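Local coordinates for protein Rbam17540 (Bacillus amyloliquefaciens, PDB 2YOY) that probably cleaves polysaccharide chains such as cellulose oxidatively, as a copper-dependent lytic polysaccharide monooxygenase of the CBM33 family, at residues A[6-9]-A[10-14]; A[15-18]-A[19-23]; A[53-56]-A[57-60]; A[71-75]-A[76-80]; A[148-151]-A[152-156]. All blocks are in the same frame, centred on the assembly; numbering follows the deposited sequence.

Contact 1: residues A[6-9]-A[10-14]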
loop_
_atom_site.group_PDB
_atom_site.type_symbol
_atom_site.label_atom_id
_atom_site.label_comp_id
_atom_site.label_asym_id
_atom_site.label_seq_id
_atom_site.Cartn_x
_atom_site.Cartn_y
_atom_site.Cartn_z
ATOM N N GLU A 6 0.665 10.355 2.904
ATOM C CA GLU A 6 1.946 10.530 3.614
ATOM C C GLU A 6 2.198 9.361 4.575
ATOM O O GLU A 6 1.365 9.124 5.433
ATOM C CB GLU A 6 1.953 11.835 4.420
ATOM C CG GLU A 6 3.294 12.127 5.063
ATOM C CD GLU A 6 3.227 13.250 6.084
ATOM O OE1 GLU A 6 2.337 14.112 5.958
ATOM O OE2 GLU A 6 4.066 13.258 7.009
ATOM N N PRO A 7 3.301 8.588 4.392
ATOM C CA PRO A 7 4.233 8.639 3.240
ATOM C C PRO A 7 3.492 8.387 1.910
ATOM O O PRO A 7 2.320 7.989 1.919
ATOM C CB PRO A 7 5.238 7.500 3.517
ATOM C CG PRO A 7 4.996 7.009 4.886
ATOM C CD PRO A 7 3.569 7.419 5.253
ATOM N N VAL A 8 4.149 8.670 0.786
ATOM C CA VAL A 8 3.560 8.456 -0.522
ATOM C C VAL A 8 3.591 6.981 -0.906
ATOM O O VAL A 8 4.640 6.401 -1.152
ATOM C CB VAL A 8 4.332 9.291 -1.581
ATOM C CG1 VAL A 8 3.696 9.133 -2.936
ATOM C CG2 VAL A 8 4.397 10.755 -1.131
ATOM N N SER A 9 2.388 6.415 -0.919
ATOM C CA SER A 9 2.145 5.086 -1.497
ATOM C C SER A 9 2.607 4.977 -2.929
ATOM O O SER A 9 2.661 5.922 -3.665
ATOM C CB SER A 9 0.652 4.705 -1.412
ATOM O OG SER A 9 -0.217 5.457 -2.251
ATOM N N ARG A 10 2.932 3.778 -3.346
ATOM C CA ARG A 10 3.319 3.586 -4.700
ATOM C C ARG A 10 2.255 4.013 -5.679
ATOM O O ARG A 10 2.598 4.581 -6.728
ATOM C CB ARG A 10 3.758 2.082 -4.902
ATOM C CG ARG A 10 4.289 1.766 -6.276
ATOM C CD ARG A 10 4.439 0.239 -6.448
ATOM N NE ARG A 10 5.431 -0.333 -5.547
ATOM C CZ ARG A 10 5.651 -1.645 -5.363
ATOM N NH1 ARG A 10 4.969 -2.571 -6.051
ATOM N NH2 ARG A 10 6.603 -2.029 -4.503
ATOM N N ALA A 11 0.975 3.751 -5.368
ATOM C CA ALA A 11 -0.105 4.142 -6.205
ATOM C C ALA A 11 -0.198 5.674 -6.360
ATOM O O ALA A 11 -0.328 6.197 -7.492
ATOM C CB ALA A 11 -1.413 3.609 -5.656
ATOM N N TYR A 12 -0.077 6.376 -5.241
ATOM C CA TYR A 12 -0.098 7.818 -5.299
ATOM C C TYR A 12 1.162 8.384 -6.028
ATOM O O TYR A 12 1.062 9.346 -6.826
ATOM C CB TYR A 12 -0.257 8.300 -3.896
ATOM C CG TYR A 12 -0.363 9.825 -3.781
ATOM C CD1 TYR A 12 -1.131 10.560 -4.667
ATOM C CD2 TYR A 12 0.341 10.500 -2.778
ATOM C CE1 TYR A 12 -1.206 11.962 -4.522
ATOM C CE2 TYR A 12 0.257 11.874 -2.630
ATOM C CZ TYR A 12 -0.498 12.590 -3.507
ATOM O OH TYR A 12 -0.547 13.952 -3.344
ATOM N N MET A 13 2.338 7.767 -5.798
ATOM C CA MET A 13 3.539 8.094 -6.545
ATOM C C MET A 13 3.283 7.978 -8.053
ATOM O O MET A 13 3.762 8.810 -8.843
ATOM C CB MET A 13 4.726 7.206 -6.160
ATOM C CG MET A 13 6.136 7.673 -6.577
ATOM S SD MET A 13 6.641 8.974 -5.445
ATOM C CE MET A 13 7.199 8.037 -3.996
ATOM N N GLY A 14 2.470 7.008 -8.460
ATOM C CA GLY A 14 2.073 6.906 -9.912
ATOM C C GLY A 14 1.327 8.153 -10.416
ATOM O O GLY A 14 1.660 8.728 -11.480
#
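Val8 packs its CG1 methyl against the first turn of helix 10-21, 3.6 Å from Tyr12 CD2, the two side chains crossing at about a right angle. With CG1 opposite its own backbone N (chi1 -177°), the same methyl of Val8 also faces the helix backbone, 3.4 Å from Met13 N. Met13, bent at chi2 and again at chi3, folds its thioether over so that CE lies 3.8 Å from Val8 CG1. One branch of the valine thus meets a ring, a backbone amide and a methyl. The next residue turns the contact polar. Ser9 is the N-cap of the helix: its OG accepts from Tyr12 N at 3.1 Å, with an angle of 160° at the hydrogen. The same hydroxyl bonds to Ile4 O, tying the cap to strand 2-6. Met13 N reaches back to Ser9 O at 2.8 Å, nearly straight at 171°, and starts the i to i+4 ladder that Gly14 N and Arg10 O carry on. The Arg10 guanidinium forms a salt bridge with Asp174 on strand 167-177. Flanking the cap, Val8 and Met13 stand at the two positions of a hydrophobic staple. The chemistry therefore divides by role: the serine hydroxyl gives the first-turn amide of Tyr12 a side-chain acceptor, and the apolar pair covers the turn beside it.

Contact 2: residues A[15-18]-A[19-23]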
loop_
_atom_site.group_PDB
_atom_site.type_symbol
_atom_site.label_atom_id
_atom_site.label_comp_id
_atom_site.label_asym_id
_atom_site.label_seq_id
_atom_site.Cartn_x
_atom_site.Cartn_y
_atom_site.Cartn_z
ATOM N N ALA A 15 0.339 8.562 -9.634
ATOM C CA ALA A 15 -0.440 9.775 -9.915
ATOM C C ALA A 15 0.452 10.984 -9.936
ATOM O O ALA A 15 0.303 11.844 -10.795
ATOM C CB ALA A 15 -1.537 9.943 -8.897
ATOM N N LEU A 16 1.365 11.084 -8.983
ATOM C CA LEU A 16 2.367 12.169 -9.019
ATOM C C LEU A 16 3.224 12.164 -10.223
ATOM O O LEU A 16 3.465 13.236 -10.789
ATOM C CB LEU A 16 3.204 12.206 -7.733
ATOM C CG LEU A 16 2.465 12.495 -6.445
ATOM C CD1 LEU A 16 3.451 12.503 -5.296
ATOM C CD2 LEU A 16 1.713 13.837 -6.450
ATOM N N GLU A 17 3.745 10.983 -10.651
ATOM C CA GLU A 17 4.624 10.938 -11.820
ATOM C C GLU A 17 3.886 11.118 -13.166
ATOM O O GLU A 17 4.481 11.554 -14.159
ATOM C CB GLU A 17 5.397 9.607 -11.846
ATOM C CG GLU A 17 6.430 9.532 -10.717
ATOM C CD GLU A 17 7.691 8.866 -11.073
ATOM O OE1 GLU A 17 8.621 9.578 -11.570
ATOM O OE2 GLU A 17 7.842 7.649 -10.754
ATOM N N LYS A 18 2.601 10.853 -13.192
ATOM C CA LYS A 18 1.761 11.258 -14.336
ATOM C C LYS A 18 1.971 12.751 -14.611
ATOM O O LYS A 18 2.101 13.159 -15.766
ATOM C CB LYS A 18 0.324 10.887 -14.070
ATOM C CG LYS A 18 -0.687 11.442 -15.044
ATOM C CD LYS A 18 -2.079 10.968 -14.645
ATOM C CE LYS A 18 -3.080 12.100 -14.582
ATOM N NZ LYS A 18 -4.416 11.613 -14.157
ATOM N N GLN A 19 2.034 13.551 -13.547
ATOM C CA GLN A 19 2.171 14.998 -13.688
ATOM C C GLN A 19 3.570 15.375 -14.167
ATOM O O GLN A 19 3.714 16.291 -14.990
ATOM C CB GLN A 19 1.860 15.716 -12.371
ATOM C CG GLN A 19 0.469 15.494 -11.801
ATOM C CD GLN A 19 -0.620 16.126 -12.651
ATOM O OE1 GLN A 19 -0.463 17.235 -13.160
ATOM N NE2 GLN A 19 -1.735 15.421 -12.806
ATOM N N THR A 20 4.616 14.701 -13.676
ATOM C CA THR A 20 5.988 15.071 -14.039
ATOM C C THR A 20 6.493 14.410 -15.328
ATOM O O THR A 20 7.219 15.055 -16.109
ATOM C CB THR A 20 6.995 14.762 -12.904
ATOM O OG1 THR A 20 6.943 13.366 -12.583
ATOM C CG2 THR A 20 6.658 15.559 -11.668
ATOM N N MET A 21 6.137 13.138 -15.541
ATOM C CA MET A 21 6.636 12.364 -16.683
ATOM C C MET A 21 5.606 12.251 -17.830
ATOM O O MET A 21 5.944 11.861 -18.931
ATOM C CB MET A 21 7.025 10.979 -16.203
ATOM C CG MET A 21 7.997 10.993 -15.020
ATOM S SD MET A 21 9.696 11.511 -15.365
ATOM C CE MET A 21 9.686 13.223 -14.836
ATOM N N GLY A 22 4.348 12.571 -17.563
ATOM C CA GLY A 22 3.277 12.504 -18.559
ATOM C C GLY A 22 2.588 11.155 -18.543
ATOM O O GLY A 22 3.072 10.194 -17.936
ATOM N N TRP A 23 1.442 11.082 -19.208
ATOM C CA TRP A 23 0.578 9.954 -19.075
ATOM C C TRP A 23 1.267 8.659 -19.569
ATOM O O TRP A 23 1.220 7.643 -18.891
ATOM C CB TRP A 23 -0.690 10.126 -19.874
ATOM C CG TRP A 23 -1.817 10.505 -19.154
ATOM C CD1 TRP A 23 -2.584 9.699 -18.370
ATOM C CD2 TRP A 23 -2.434 11.773 -19.178
ATOM N NE1 TRP A 23 -3.606 10.401 -17.847
ATOM C CE2 TRP A 23 -3.542 11.694 -18.316
ATOM C CE3 TRP A 23 -2.125 12.991 -19.777
ATOM C CZ2 TRP A 23 -4.361 12.774 -18.054
ATOM C CZ3 TRP A 23 -2.951 14.080 -19.518
ATOM C CH2 TRP A 23 -4.061 13.957 -18.670
HETATM O O HOH W 1 -1.978 13.067 -11.239
#
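Lys18 and Trp23 lie side by side where helix 10-21 ends, a C-terminal turn closed by a glycine. Glu17 O is the acceptor of the most regular bond, taking Met21 N at 2.7 Å with an angle of 162°; Thr20 OG1 adds a weak bond to the same oxygen at 3.4 Å. Leu16 O accepts two weak bonds, from Gln19 N at 3.1 Å and Thr20 N at 3.4 Å. Lys18 O takes Gly22 N at 2.9 Å, again weakly. Gly22 leaves the helix with positive phi, at backbone angles where a CB would jam against the preceding carbonyl, and it is also the N-cap of helix 23-30. Across this corner the lysine chain runs over one face of the indole: Lys18 CD makes a CH-pi contact 4.0 Å from the centroid of the Trp23 five-membered ring, 28° off its normal. A bend at chi3 (130°) carries CE and NZ on along the indole. Both polar ends meet one carboxylate, since Lys18 NZ forms a salt bridge and Trp23 NE1 a hydrogen bond with Asp35 OD1. Glu17 OE2 is satisfied by Lys29 and Tyr30 of helix 23-30. On the outer surface a water donates to Ala15 O at 2.6 Å and accepts from Gln19 NE2 at 2.8 Å.

Contact 3: residues A[53-56]-A[57-60]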
loop_
_atom_site.group_PDB
_atom_site.type_symbol
_atom_site.label_atom_id
_atom_site.label_comp_id
_atom_site.label_asym_id
_atom_site.label_seq_id
_atom_site.Cartn_x
_atom_site.Cartn_y
_atom_site.Cartn_z
ATOM N N ASP A 53 -0.553 -14.151 -3.559
ATOM C CA ASP A 53 0.847 -13.791 -3.691
ATOM C C ASP A 53 1.155 -13.384 -5.147
ATOM O O ASP A 53 0.623 -13.956 -6.116
ATOM C CB ASP A 53 1.723 -14.985 -3.267
ATOM C CG ASP A 53 1.760 -15.184 -1.739
ATOM O OD1 ASP A 53 1.356 -14.297 -0.956
ATOM O OD2 ASP A 53 2.237 -16.243 -1.284
ATOM N N GLY A 54 1.998 -12.375 -5.302
ATOM C CA GLY A 54 2.325 -11.824 -6.627
ATOM C C GLY A 54 1.257 -10.839 -7.146
ATOM O O GLY A 54 1.444 -10.254 -8.200
ATOM N N ARG A 55 0.155 -10.696 -6.413
ATOM C CA ARG A 55 -0.931 -9.782 -6.775
ATOM C C ARG A 55 -1.315 -8.849 -5.617
ATOM O O ARG A 55 -2.407 -8.263 -5.613
ATOM C CB ARG A 55 -2.158 -10.544 -7.237
ATOM C CG ARG A 55 -1.929 -11.344 -8.503
ATOM C CD ARG A 55 -2.032 -10.459 -9.733
ATOM N NE ARG A 55 -1.657 -11.171 -10.970
ATOM C CZ ARG A 55 -0.614 -10.870 -11.748
ATOM N NH1 ARG A 55 0.200 -9.844 -11.465
ATOM N NH2 ARG A 55 -0.369 -11.588 -12.848
ATOM N N ILE A 56 -0.418 -8.734 -4.634
ATOM C CA ILE A 56 -0.689 -7.940 -3.455
ATOM C C ILE A 56 -0.656 -6.441 -3.765
ATOM O O ILE A 56 -1.557 -5.690 -3.364
ATOM C CB ILE A 56 0.305 -8.281 -2.298
ATOM C CG1 ILE A 56 0.099 -9.737 -1.877
ATOM C CG2 ILE A 56 0.069 -7.370 -1.096
ATOM C CD1 ILE A 56 1.182 -10.280 -0.978
ATOM N N ALA A 57 0.407 -6.009 -4.433
ATOM C CA ALA A 57 0.558 -4.598 -4.742
ATOM C C ALA A 57 -0.566 -4.054 -5.629
ATOM O O ALA A 57 -0.956 -2.921 -5.465
ATOM C CB ALA A 57 1.919 -4.351 -5.334
ATOM N N SER A 58 -1.120 -4.842 -6.547
ATOM C CA SER A 58 -2.213 -4.379 -7.409
ATOM C C SER A 58 -3.586 -4.733 -6.835
ATOM O O SER A 58 -4.621 -4.389 -7.423
ATOM C CB SER A 58 -2.098 -4.969 -8.798
ATOM O OG SER A 58 -2.485 -6.321 -8.800
ATOM N N ALA A 59 -3.607 -5.416 -5.684
ATOM C CA ALA A 59 -4.831 -5.987 -5.141
ATOM C C ALA A 59 -5.570 -6.819 -6.202
ATOM O O ALA A 59 -6.791 -6.743 -6.363
ATOM C CB ALA A 59 -5.724 -4.870 -4.548
ATOM N N ASN A 60 -4.800 -7.639 -6.912
ATOM C CA ASN A 60 -5.296 -8.432 -8.040
ATOM C C ASN A 60 -6.070 -7.577 -9.080
ATOM O O ASN A 60 -7.206 -7.875 -9.458
ATOM C CB ASN A 60 -6.122 -9.603 -7.515
ATOM C CG ASN A 60 -6.100 -10.792 -8.459
ATOM O OD1 ASN A 60 -5.470 -10.742 -9.507
ATOM N ND2 ASN A 60 -6.837 -11.837 -8.117
HETATM O O HOH W 2 -4.158 -12.557 -11.070
#
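Arg55 folds its aliphatic chain along Asn60, the two residues brought together by a tight reversal of the backbone. At the root, Arg55 CB sits 3.9 Å from Asn60 CA. The chain then bends at chi2 (-81°), which keeps it beside the asparagine: Arg55 CG passes 3.7 Å from Asn60 OD1 and Arg55 CD 3.5 Å from the same oxygen. NE does not bond to OD1 directly. A water in the guanidinium plane, at its edge, accepts from Arg55 NE at 2.9 Å and donates to Asn60 OD1 at 2.7 Å, closing a bridge between the two side chains. The guanidinium and amide planes are only 18° apart. At the tip, NH1 forms a salt bridge with Asp71, and the guanidinium makes a cation-pi contact with Phe68. Asp71 also bonds to Ser58 OG, so one carboxylate fastens both halves of the reversal to the loop that leads to strand 81-83. In the backbone, Asn60 N donates to Arg55 O at 2.8 Å, in the carbonyl plane and with an angle of 155° at the hydrogen. Ala59 N meets Ile56 O at 3.1 Å from above the carbonyl plane and closes a type I beta turn from Ile56 to Ala59. Ala59 and Asn60 both have positive phi. An outer 6-to-1 bond enclosing a 5-to-2 bond, with positive phi at the fifth residue, is the pattern of a Schellman motif, here made in a loop rather than at the end of a long helix.

Contact 4: residues A[71-75]-A[76-80]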
loop_
_atom_site.group_PDB
_atom_site.type_symbol
_atom_site.label_atom_id
_atom_site.label_comp_id
_atom_site.label_asym_id
_atom_site.label_seq_id
_atom_site.Cartn_x
_atom_site.Cartn_y
_atom_site.Cartn_z
ATOM N N ASP A 71 2.411 -4.828 -9.696
ATOM C CA ASP A 71 2.957 -6.080 -9.229
ATOM C C ASP A 71 4.381 -6.339 -9.671
ATOM O O ASP A 71 5.009 -7.249 -9.144
ATOM C CB ASP A 71 2.049 -7.235 -9.628
ATOM C CG ASP A 71 0.696 -7.195 -8.951
ATOM O OD1 ASP A 71 0.617 -6.862 -7.734
ATOM O OD2 ASP A 71 -0.305 -7.552 -9.630
ATOM N N LYS A 72 4.907 -5.531 -10.603
ATOM C CA LYS A 72 6.304 -5.633 -10.956
ATOM C C LYS A 72 7.131 -5.447 -9.714
ATOM O O LYS A 72 6.772 -4.677 -8.840
ATOM C CB LYS A 72 6.713 -4.591 -11.988
ATOM C CG LYS A 72 6.153 -4.844 -13.372
ATOM C CD LYS A 72 6.954 -4.072 -14.424
ATOM C CE LYS A 72 6.509 -4.430 -15.834
ATOM N NZ LYS A 72 7.364 -3.740 -16.838
ATOM N N GLN A 73 8.238 -6.159 -9.608
ATOM C CA GLN A 73 9.093 -5.992 -8.429
ATOM C C GLN A 73 10.541 -6.272 -8.720
ATOM O O GLN A 73 10.935 -7.410 -8.985
ATOM C CB GLN A 73 8.583 -6.864 -7.289
ATOM C CG GLN A 73 9.258 -6.707 -5.953
ATOM C CD GLN A 73 9.151 -5.296 -5.391
ATOM O OE1 GLN A 73 8.066 -4.723 -5.301
ATOM N NE2 GLN A 73 10.308 -4.710 -5.081
ATOM N N THR A 74 11.322 -5.206 -8.724
ATOM C CA THR A 74 12.778 -5.289 -8.792
ATOM C C THR A 74 13.371 -4.337 -7.793
ATOM O O THR A 74 12.698 -3.419 -7.283
ATOM C CB THR A 74 13.356 -4.945 -10.188
ATOM O OG1 THR A 74 13.222 -3.535 -10.442
ATOM C CG2 THR A 74 12.679 -5.736 -11.287
ATOM N N ALA A 75 14.661 -4.520 -7.525
ATOM C CA ALA A 75 15.365 -3.615 -6.630
ATOM C C ALA A 75 15.339 -2.142 -7.066
ATOM O O ALA A 75 15.359 -1.248 -6.207
ATOM C CB ALA A 75 16.801 -4.081 -6.438
ATOM N N ASP A 76 15.263 -1.904 -8.378
ATOM C CA ASP A 76 15.427 -0.570 -8.937
ATOM C C ASP A 76 14.156 0.051 -9.480
ATOM O O ASP A 76 14.169 1.240 -9.786
ATOM C CB ASP A 76 16.506 -0.596 -10.045
ATOM C CG ASP A 76 17.919 -0.841 -9.488
ATOM O OD1 ASP A 76 18.140 -0.706 -8.256
ATOM O OD2 ASP A 76 18.814 -1.191 -10.274
ATOM N N HIS A 77 13.073 -0.712 -9.581
ATOM C CA HIS A 77 11.906 -0.249 -10.369
ATOM C C HIS A 77 11.251 0.961 -9.734
ATOM O O HIS A 77 10.941 1.917 -10.435
ATOM C CB HIS A 77 10.865 -1.321 -10.579
ATOM C CG HIS A 77 9.855 -0.965 -11.639
ATOM N ND1 HIS A 77 10.071 -1.196 -12.978
ATOM C CD2 HIS A 77 8.634 -0.381 -11.561
ATOM C CE1 HIS A 77 9.034 -0.775 -13.677
ATOM N NE2 HIS A 77 8.166 -0.241 -12.844
ATOM N N TRP A 78 11.024 0.917 -8.422
ATOM C CA TRP A 78 10.180 1.935 -7.795
ATOM C C TRP A 78 10.933 3.056 -7.101
ATOM O O TRP A 78 12.028 2.868 -6.592
ATOM C CB TRP A 78 9.209 1.260 -6.798
ATOM C CG TRP A 78 8.462 0.098 -7.450
ATOM C CD1 TRP A 78 8.662 -1.250 -7.199
ATOM C CD2 TRP A 78 7.417 0.159 -8.407
ATOM N NE1 TRP A 78 7.774 -1.999 -7.919
ATOM C CE2 TRP A 78 7.042 -1.174 -8.713
ATOM C CE3 TRP A 78 6.738 1.185 -9.031
ATOM C CZ2 TRP A 78 6.017 -1.473 -9.607
ATOM C CZ3 TRP A 78 5.730 0.881 -9.941
ATOM C CH2 TRP A 78 5.367 -0.433 -10.206
ATOM N N VAL A 79 10.261 4.209 -6.966
ATOM C CA VAL A 79 10.841 5.357 -6.269
ATOM C C VAL A 79 10.774 5.153 -4.767
ATOM O O VAL A 79 9.701 4.920 -4.208
ATOM C CB VAL A 79 10.119 6.682 -6.621
ATOM C CG1 VAL A 79 10.720 7.837 -5.840
ATOM C CG2 VAL A 79 10.227 6.997 -8.116
ATOM N N LYS A 80 11.917 5.218 -4.094
ATOM C CA LYS A 80 11.962 5.047 -2.642
ATOM C C LYS A 80 11.926 6.418 -1.931
ATOM O O LYS A 80 12.495 7.413 -2.399
ATOM C CB LYS A 80 13.226 4.345 -2.235
ATOM C CG LYS A 80 13.226 2.861 -2.624
ATOM C CD LYS A 80 14.155 2.591 -3.757
ATOM C CE LYS A 80 14.020 1.166 -4.234
ATOM N NZ LYS A 80 14.137 1.190 -5.710
HETATM O O HOH W 3 12.036 -0.921 -6.432
#
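Thr74 and His77 come within 5.4 Å of each other, CA to CA, as the backbone reverses at Ala75 and Asp76. Residues on both sides of this bend are irregular, and what joins them is mostly side chain to backbone. Thr74 OG1, set between its own backbone N and carbonyl carbon (chi1 71°), weakly accepts from Asp76 N at 3.3 Å, the bond of an ST turn. A water bridges the reversal, donating to Thr74 O at 2.7 Å and accepting from Trp78 N at 2.9 Å and from Lys80 NZ. Lys80 curls back, bent at chi2 and chi4, and its ammonium NZ donates to Ala75 O at 2.8 Å and to Trp78 O at 2.8 Å, the second in the carbonyl plane. The loop lies between helix 59-62 and strand 81-83, packed on the beta-sandwich of the monooxygenase fold, where Tyr153 meets Lys80 in a cation-pi contact. Trp78 bonds edge-on: NE1 reaches Lys72 O at 3.0 Å, with the oxygen in the indole plane but the nitrogen 44° out of the carbonyl plane. Arg10 of helix 10-21 makes a cation-pi contact with the indole and also donates to Gln73 OE1. With an alanine at Trp78, Lys72 O would probably be left without its indole donor and the Arg10 guanidinium without its aromatic partner. The Lys72 chain, extended beyond CG, brings CD 4.0 Å from His77 CE1, while His77 NE2 is bonded to Lys29 O.

Contact 5: residues A[148-151]-A[152-156]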
loop_
_atom_site.group_PDB
_atom_site.type_symbol
_atom_site.label_atom_id
_atom_site.label_comp_id
_atom_site.label_asym_id
_atom_site.label_seq_id
_atom_site.Cartn_x
_atom_site.Cartn_y
_atom_site.Cartn_z
ATOM N N THR A 148 13.114 -1.007 14.017
ATOM C CA THR A 148 14.412 -0.318 14.006
ATOM C C THR A 148 15.603 -1.289 13.805
ATOM O O THR A 148 16.760 -0.873 13.968
ATOM C CB THR A 148 14.633 0.499 15.301
ATOM O OG1 THR A 148 14.577 -0.361 16.457
ATOM C CG2 THR A 148 13.583 1.624 15.444
ATOM N N ASP A 149 15.316 -2.549 13.456
ATOM C CA ASP A 149 16.324 -3.623 13.307
ATOM C C ASP A 149 16.663 -3.905 11.846
ATOM O O ASP A 149 17.283 -4.920 11.538
ATOM C CB ASP A 149 15.849 -4.938 13.969
ATOM C CG ASP A 149 14.574 -5.466 13.360
ATOM O OD1 ASP A 149 13.968 -4.757 12.528
ATOM O OD2 ASP A 149 14.177 -6.589 13.697
ATOM N N ARG A 150 16.232 -3.023 10.945
ATOM C CA ARG A 150 16.511 -3.214 9.528
ATOM C C ARG A 150 16.633 -1.905 8.766
ATOM O O ARG A 150 16.073 -0.899 9.180
ATOM C CB ARG A 150 15.461 -4.156 8.906
ATOM C CG ARG A 150 14.064 -3.547 8.726
ATOM C CD ARG A 150 12.982 -4.637 8.652
ATOM N NE ARG A 150 12.796 -5.284 9.943
ATOM C CZ ARG A 150 11.901 -6.198 10.222
ATOM N NH1 ARG A 150 11.032 -6.623 9.305
ATOM N NH2 ARG A 150 11.812 -6.666 11.454
ATOM N N SER A 151 17.379 -1.936 7.660
ATOM C CA SER A 151 17.706 -0.752 6.872
ATOM C C SER A 151 17.682 -1.069 5.381
ATOM O O SER A 151 17.601 -2.226 4.967
ATOM C CB SER A 151 19.110 -0.181 7.232
ATOM O OG SER A 151 20.090 -1.090 6.845
ATOM N N GLY A 152 17.808 -0.018 4.600
ATOM C CA GLY A 152 17.781 -0.098 3.153
ATOM C C GLY A 152 16.364 -0.187 2.647
ATOM O O GLY A 152 15.432 0.304 3.307
ATOM N N TYR A 153 16.240 -0.790 1.474
ATOM C CA TYR A 153 14.983 -0.862 0.759
ATOM C C TYR A 153 14.049 -1.853 1.434
ATOM O O TYR A 153 14.365 -3.056 1.512
ATOM C CB TYR A 153 15.207 -1.276 -0.699
ATOM C CG TYR A 153 13.936 -1.392 -1.534
ATOM C CD1 TYR A 153 12.779 -0.638 -1.237
ATOM C CD2 TYR A 153 13.903 -2.216 -2.643
ATOM C CE1 TYR A 153 11.612 -0.786 -1.985
ATOM C CE2 TYR A 153 12.764 -2.313 -3.435
ATOM C CZ TYR A 153 11.628 -1.599 -3.121
ATOM O OH TYR A 153 10.502 -1.711 -3.937
ATOM N N HIS A 154 12.918 -1.326 1.888
ATOM C CA HIS A 154 11.807 -2.087 2.494
ATOM C C HIS A 154 10.515 -1.631 1.888
ATOM O O HIS A 154 10.487 -0.561 1.312
ATOM C CB HIS A 154 11.814 -2.039 4.013
ATOM C CG HIS A 154 12.940 -2.839 4.580
ATOM N ND1 HIS A 154 12.898 -4.215 4.659
ATOM C CD2 HIS A 154 14.208 -2.483 4.903
ATOM C CE1 HIS A 154 14.068 -4.666 5.059
ATOM N NE2 HIS A 154 14.886 -3.639 5.199
ATOM N N ILE A 155 9.459 -2.447 2.040
ATOM C CA ILE A 155 8.088 -2.073 1.631
ATOM C C ILE A 155 7.192 -2.159 2.845
ATOM O O ILE A 155 7.212 -3.134 3.583
ATOM C CB ILE A 155 7.607 -2.950 0.467
ATOM C CG1 ILE A 155 8.426 -2.660 -0.793
ATOM C CG2 ILE A 155 6.128 -2.773 0.221
ATOM C CD1 ILE A 155 8.161 -3.615 -1.952
ATOM N N ILE A 156 6.559 -1.032 3.152
ATOM C CA ILE A 156 5.443 -1.014 4.065
ATOM C C ILE A 156 4.188 -1.237 3.280
ATOM O O ILE A 156 3.862 -0.488 2.354
ATOM C CB ILE A 156 5.441 0.283 4.885
ATOM C CG1 ILE A 156 6.750 0.308 5.713
ATOM C CG2 ILE A 156 4.165 0.451 5.761
ATOM C CD1 ILE A 156 7.017 1.663 6.355
#
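Arg150 reaches His154 because its CG is set between the backbone N and the carbonyl carbon (chi1 72°), while His154 swings its ring back with CG beside its own backbone N. CG of Arg150 then lies over one face of the imidazole, offset toward the rim, a CH-pi contact 3.9 Å from the His154 ring centroid and 21° off its normal. A bend at chi3 (70°) carries the guanidinium on to Asp149, gripped side-on by two nitrogens: Arg150 NE at 2.9 Å and Arg150 NH2 at 3.1 Å both donate to Asp149 OD1. NH1 has a second carboxylate, Glu124. At the edge of the imidazole, His154 NE2 donates weakly to Ser151 O at 3.1 Å, and ND1 is bonded to Thr108 OG1, so both ring nitrogens have partners, which would favour this rotation of the ring. Were an alanine to replace Arg150, the imidazole would probably lose the cover on this face and the carboxylates of Asp149 and Glu124 their shared cation. Gly152, between Ser151 and Tyr153 in sequence, has positive phi, where a CB would clash with Ser151 O. The arrangement marks the entry from a loop into strand 154-162, antiparallel to strands 100-108 and 167-177 in the beta-sandwich of this family.

Contact 3 is buried and contact 2 lies on the surface; contacts 1, 4 and 5 are partly buried. Contacts 1 and 2 lie at the two ends of helix 10-21: the first has a serine cap and apolar cover, the second weak backbone bonds, a glycine and a bridging water. Contacts 3 and 4 are loop reversals, joined through Asp71. Arg10 ties contact 1 to contact 4 through Gln73 and touches Ile155 of contact 5, while Gln73 and Tyr153 bond contact 4 to contact 5. The outer contacts 2 and 5 lie about 27 Å apart, centre to centre, yet each lays an aliphatic stem of a basic side chain over a ring.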